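Local structure of sulfur oxidation protein SOXB (Thermus thermophilus, 2WDD) at residues D280-P294 with L317-V331. The protein probably hydrolyses the sulfur-sulfur bond of cysteine S-thiosulfonate in the sulfur oxidation pathway, as a manganese-containing thiosulfohydrolase that releases sulfate. Sequence-based numbering, arbitrary orientation. Where two conformers were deposited one is given.
Sequences DLILSGHTHDLTPRP and LKLWKGGIANLRVRV. With MN (manganese (II) ion), chain H; MN (manganese (II) ion), chain G.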
# COMPACT_ATOMS: atom_id res chain seq x y z
N ASP A 280 2.80 22.44 6.39
CA ASP A 280 2.73 22.24 7.83
C ASP A 280 2.52 20.80 8.24
O ASP A 280 3.01 20.36 9.28
CB ASP A 280 1.64 23.13 8.43
CG ASP A 280 1.85 24.59 8.10
OD1 ASP A 280 2.98 25.09 8.34
OD2 ASP A 280 0.94 25.21 7.51
N LEU A 281 1.79 20.06 7.42
CA LEU A 281 1.50 18.67 7.72
C LEU A 281 1.42 17.92 6.41
O LEU A 281 0.90 18.45 5.42
CB LEU A 281 0.13 18.58 8.41
CG LEU A 281 -0.48 17.19 8.63
CD1 LEU A 281 0.37 16.40 9.61
CD2 LEU A 281 -1.93 17.30 9.13
N ILE A 282 1.92 16.69 6.40
CA ILE A 282 1.83 15.81 5.23
C ILE A 282 1.13 14.54 5.71
O ILE A 282 1.55 13.96 6.72
CB ILE A 282 3.21 15.43 4.61
CG1 ILE A 282 3.92 16.67 4.07
CG2 ILE A 282 3.00 14.44 3.44
CD1 ILE A 282 5.36 16.45 3.67
N LEU A 283 0.09 14.14 4.99
CA LEU A 283 -0.65 12.89 5.22
C LEU A 283 -0.05 12.00 4.12
O LEU A 283 -0.32 12.18 2.93
CB LEU A 283 -2.16 13.12 5.03
CG LEU A 283 -2.73 14.12 6.06
CD1 LEU A 283 -4.21 14.39 5.82
CD2 LEU A 283 -2.47 13.64 7.51
N SER A 284 0.82 11.08 4.55
CA SER A 284 1.61 10.25 3.64
C SER A 284 1.04 8.87 3.34
O SER A 284 1.04 7.98 4.20
CB SER A 284 3.03 10.05 4.19
OG SER A 284 3.76 11.26 4.27
N GLY A 285 0.62 8.68 2.09
CA GLY A 285 0.13 7.39 1.64
C GLY A 285 1.24 6.67 0.88
O GLY A 285 2.40 7.02 0.98
N HIS A 286 0.84 5.66 0.10
CA HIS A 286 1.75 4.90 -0.76
C HIS A 286 2.65 3.86 -0.12
O HIS A 286 2.76 2.73 -0.61
CB HIS A 286 2.57 5.80 -1.69
CG HIS A 286 3.37 5.02 -2.69
ND1 HIS A 286 2.77 4.23 -3.65
CD2 HIS A 286 4.70 4.81 -2.81
CE1 HIS A 286 3.70 3.58 -4.33
NE2 HIS A 286 4.88 3.92 -3.85
N THR A 287 3.36 4.25 0.93
CA THR A 287 4.27 3.31 1.56
C THR A 287 3.60 2.41 2.62
O THR A 287 4.24 1.48 3.14
CB THR A 287 5.53 4.02 2.09
OG1 THR A 287 5.16 5.27 2.70
CG2 THR A 287 6.50 4.31 0.94
N HIS A 288 2.31 2.62 2.86
CA HIS A 288 1.53 1.78 3.77
C HIS A 288 2.10 1.78 5.19
O HIS A 288 2.02 0.78 5.91
CB HIS A 288 1.46 0.34 3.23
CG HIS A 288 0.73 0.20 1.92
ND1 HIS A 288 0.23 -1.01 1.48
CD2 HIS A 288 0.42 1.10 0.97
CE1 HIS A 288 -0.35 -0.84 0.30
NE2 HIS A 288 -0.26 0.44 -0.02
N ASP A 289 2.67 2.92 5.59
CA ASP A 289 3.27 3.06 6.92
C ASP A 289 2.26 3.36 8.02
O ASP A 289 1.12 3.75 7.76
CB ASP A 289 4.32 4.18 6.87
CG ASP A 289 5.55 3.79 6.08
OD1 ASP A 289 6.13 2.73 6.40
OD2 ASP A 289 5.95 4.52 5.15
N LEU A 290 2.73 3.21 9.27
CA LEU A 290 1.94 3.57 10.46
C LEU A 290 2.80 4.49 11.33
O LEU A 290 3.98 4.19 11.57
CB LEU A 290 1.55 2.32 11.28
CG LEU A 290 0.27 1.62 10.80
CD1 LEU A 290 0.26 0.17 11.26
CD2 LEU A 290 -0.97 2.37 11.30
N THR A 291 2.22 5.61 11.75
CA THR A 291 2.94 6.57 12.61
C THR A 291 2.04 6.98 13.79
O THR A 291 1.32 7.97 13.72
CB THR A 291 3.35 7.83 11.82
OG1 THR A 291 2.19 8.41 11.20
CG2 THR A 291 4.37 7.49 10.76
N PRO A 292 2.10 6.22 14.89
CA PRO A 292 1.28 6.52 16.07
C PRO A 292 1.53 7.91 16.63
O PRO A 292 0.64 8.51 17.24
CB PRO A 292 1.69 5.44 17.06
CG PRO A 292 2.02 4.25 16.16
CD PRO A 292 2.75 4.90 15.00
N ARG A 293 2.72 8.44 16.37
CA ARG A 293 3.10 9.80 16.75
C ARG A 293 3.62 10.39 15.45
O ARG A 293 4.27 9.69 14.66
CB ARG A 293 4.21 9.78 17.80
CG ARG A 293 3.82 9.10 19.10
CD ARG A 293 4.88 9.32 20.17
NE ARG A 293 4.70 8.44 21.32
CZ ARG A 293 3.92 8.72 22.36
NH1 ARG A 293 3.23 9.85 22.39
NH2 ARG A 293 3.83 7.87 23.37
N PRO A 294 3.35 11.68 15.18
CA PRO A 294 3.79 12.28 13.92
C PRO A 294 5.31 12.38 13.83
O PRO A 294 6.01 12.50 14.85
CB PRO A 294 3.15 13.67 13.94
CG PRO A 294 3.05 13.99 15.43
CD PRO A 294 2.71 12.67 16.08
N LEU A 317 -6.01 19.50 14.85
CA LEU A 317 -5.10 20.62 14.69
C LEU A 317 -5.47 21.88 15.44
O LEU A 317 -6.60 22.39 15.32
CB LEU A 317 -4.99 21.00 13.21
CG LEU A 317 -4.71 19.87 12.22
CD1 LEU A 317 -4.77 20.38 10.78
CD2 LEU A 317 -3.36 19.24 12.53
N LYS A 318 -4.50 22.44 16.16
CA LYS A 318 -4.67 23.75 16.76
C LYS A 318 -3.95 24.66 15.77
O LYS A 318 -2.73 24.55 15.59
CB LYS A 318 -3.95 23.84 18.11
CG LYS A 318 -4.80 23.47 19.28
CD LYS A 318 -4.02 23.72 20.56
CE LYS A 318 -4.87 23.44 21.78
NZ LYS A 318 -4.05 23.61 23.01
N LEU A 319 -4.68 25.53 15.11
CA LEU A 319 -4.07 26.39 14.11
C LEU A 319 -3.71 27.75 14.67
O LEU A 319 -4.22 28.16 15.72
CB LEU A 319 -5.04 26.58 12.93
CG LEU A 319 -5.61 25.30 12.31
CD1 LEU A 319 -6.64 25.63 11.23
CD2 LEU A 319 -4.50 24.44 11.74
N TRP A 320 -2.84 28.44 13.95
CA TRP A 320 -2.50 29.83 14.22
C TRP A 320 -2.38 30.56 12.89
O TRP A 320 -2.42 29.94 11.82
CB TRP A 320 -1.27 29.99 15.12
CG TRP A 320 0.06 29.74 14.47
CD1 TRP A 320 0.62 28.52 14.18
CD2 TRP A 320 1.04 30.72 14.10
NE1 TRP A 320 1.87 28.69 13.64
CE2 TRP A 320 2.16 30.03 13.59
CE3 TRP A 320 1.10 32.12 14.18
CZ2 TRP A 320 3.31 30.68 13.14
CZ3 TRP A 320 2.24 32.77 13.71
CH2 TRP A 320 3.33 32.05 13.22
N LYS A 321 -2.27 31.88 12.95
CA LYS A 321 -2.21 32.68 11.73
C LYS A 321 -1.21 32.18 10.69
O LYS A 321 -1.46 32.29 9.49
CB LYS A 321 -1.97 34.16 12.06
CG LYS A 321 -0.80 34.77 11.29
CD LYS A 321 -0.69 36.27 11.54
CE LYS A 321 -1.98 37.00 11.19
NZ LYS A 321 -1.92 38.45 11.53
N GLY A 322 -0.08 31.65 11.15
CA GLY A 322 0.98 31.20 10.26
C GLY A 322 1.21 29.71 10.10
O GLY A 322 2.22 29.31 9.54
N GLY A 323 0.31 28.87 10.62
CA GLY A 323 0.50 27.43 10.47
C GLY A 323 -0.21 26.58 11.49
O GLY A 323 -1.31 26.90 11.93
N ILE A 324 0.40 25.45 11.83
CA ILE A 324 -0.15 24.54 12.82
C ILE A 324 0.61 24.77 14.12
O ILE A 324 1.83 24.59 14.18
CB ILE A 324 -0.04 23.05 12.37
CG1 ILE A 324 -0.90 22.81 11.13
CG2 ILE A 324 -0.46 22.11 13.52
CD1 ILE A 324 -0.64 21.45 10.45
N ALA A 325 -0.09 25.24 15.16
CA ALA A 325 0.56 25.49 16.44
C ALA A 325 0.87 24.19 17.15
O ALA A 325 1.95 24.00 17.71
CB ALA A 325 -0.34 26.38 17.32
N ASN A 326 -0.09 23.28 17.12
CA ASN A 326 0.09 21.99 17.74
C ASN A 326 -0.90 21.00 17.14
O ASN A 326 -1.83 21.39 16.44
CB ASN A 326 -0.10 22.09 19.26
CG ASN A 326 0.86 21.19 20.03
OD1 ASN A 326 1.22 20.11 19.56
ND2 ASN A 326 1.28 21.63 21.21
N LEU A 327 -0.69 19.72 17.42
CA LEU A 327 -1.59 18.70 16.89
C LEU A 327 -1.63 17.47 17.76
O LEU A 327 -0.69 17.17 18.50
CB LEU A 327 -1.16 18.29 15.47
CG LEU A 327 0.06 17.37 15.33
CD1 LEU A 327 0.26 17.02 13.85
CD2 LEU A 327 1.30 18.03 15.91
N ARG A 328 -2.73 16.74 17.66
CA ARG A 328 -2.89 15.48 18.36
C ARG A 328 -3.16 14.42 17.29
O ARG A 328 -4.04 14.58 16.47
CB ARG A 328 -4.05 15.54 19.34
CG ARG A 328 -4.18 14.27 20.17
CD ARG A 328 -5.39 14.32 21.09
NE ARG A 328 -6.64 14.34 20.35
CZ ARG A 328 -7.84 14.49 20.90
NH1 ARG A 328 -7.96 14.62 22.22
NH2 ARG A 328 -8.92 14.50 20.14
N VAL A 329 -2.37 13.35 17.31
CA VAL A 329 -2.50 12.28 16.33
C VAL A 329 -2.89 11.01 17.06
O VAL A 329 -2.26 10.64 18.07
CB VAL A 329 -1.16 12.06 15.59
CG1 VAL A 329 -1.23 10.82 14.70
CG2 VAL A 329 -0.76 13.31 14.80
N ARG A 330 -3.91 10.33 16.57
CA ARG A 330 -4.32 9.07 17.14
C ARG A 330 -4.60 8.09 16.02
O ARG A 330 -5.38 8.37 15.13
CB ARG A 330 -5.56 9.22 18.01
CG ARG A 330 -5.32 10.01 19.28
CD ARG A 330 -4.39 9.27 20.24
NE ARG A 330 -4.26 9.97 21.51
CZ ARG A 330 -3.29 10.86 21.76
NH1 ARG A 330 -2.39 11.13 20.83
NH2 ARG A 330 -3.24 11.47 22.94
N VAL A 331 -3.96 6.92 16.10
CA VAL A 331 -4.22 5.85 15.15
C VAL A 331 -5.38 5.07 15.74
O VAL A 331 -5.24 4.44 16.80
CB VAL A 331 -2.97 4.94 15.01
CG1 VAL A 331 -3.33 3.66 14.22
CG2 VAL A 331 -1.83 5.70 14.33
MN MN H . 0.59 3.57 -4.09
MN MN G . -0.91 1.36 -1.94
O HOH W 1 3.12 24.80 11.11
O HOH W 2 3.59 27.63 8.18
O HOH W 3 0.92 2.08 -2.62
O HOH W 4 -1.69 6.97 17.90
O HOH W 5 0.63 10.80 18.93
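Ile324 lays its CD1 against the CB atoms of both Asp280, at 3.5 Å, and Leu281. With chi1 -65° and an extended chi2, CD1 reaches out to both. Leu281 has CG swung anti to its N (chi1 171°), which brings CD2 to Leu317 CD2 at 4.2 Å and CD1 to Leu327 CD1. The carboxylate of Asp280 reaches the hairpin turn through water. One water joins OD1 to Gly322 O, with 2.6 Å from OD1 to the water, and a second takes the N-H of Ile324 and gives OD1 a weak bond. OD2 is held by a salt bridge to Arg251 and by the N-H of Val258. An alanine at Asp280 would probably leave Arg251 without its carboxylate mate and the two waters at the turn without their tie to this residue. Gly323 CA lies 3.7 Å from Asp280 OD2, and its backbone angles by themselves call for glycine. Farther along, Pro294 and Val329 lie alongside, pointing opposite ways, with Pro294 CD 3.8 Å from Val329 CG2. The side chains of Val331 and Leu290 cross at about a right angle, CG1 touching CD2, while Val331 CG2 rests on Pro292 CA at 3.7 Å. No direct hydrogen bond crosses here, but one water bridges Pro292 O to Val331 N and another bridges Pro292 O to Val329 O. Strand 323-333 thus packs its apolar face on the neighbouring sheet, as in the beta-sandwich core of metallophosphoesterases. Strand 281-284 leads into the Gly-His-Thr-His loop, where His286 and His288 each bind one manganese of the dinuclear site.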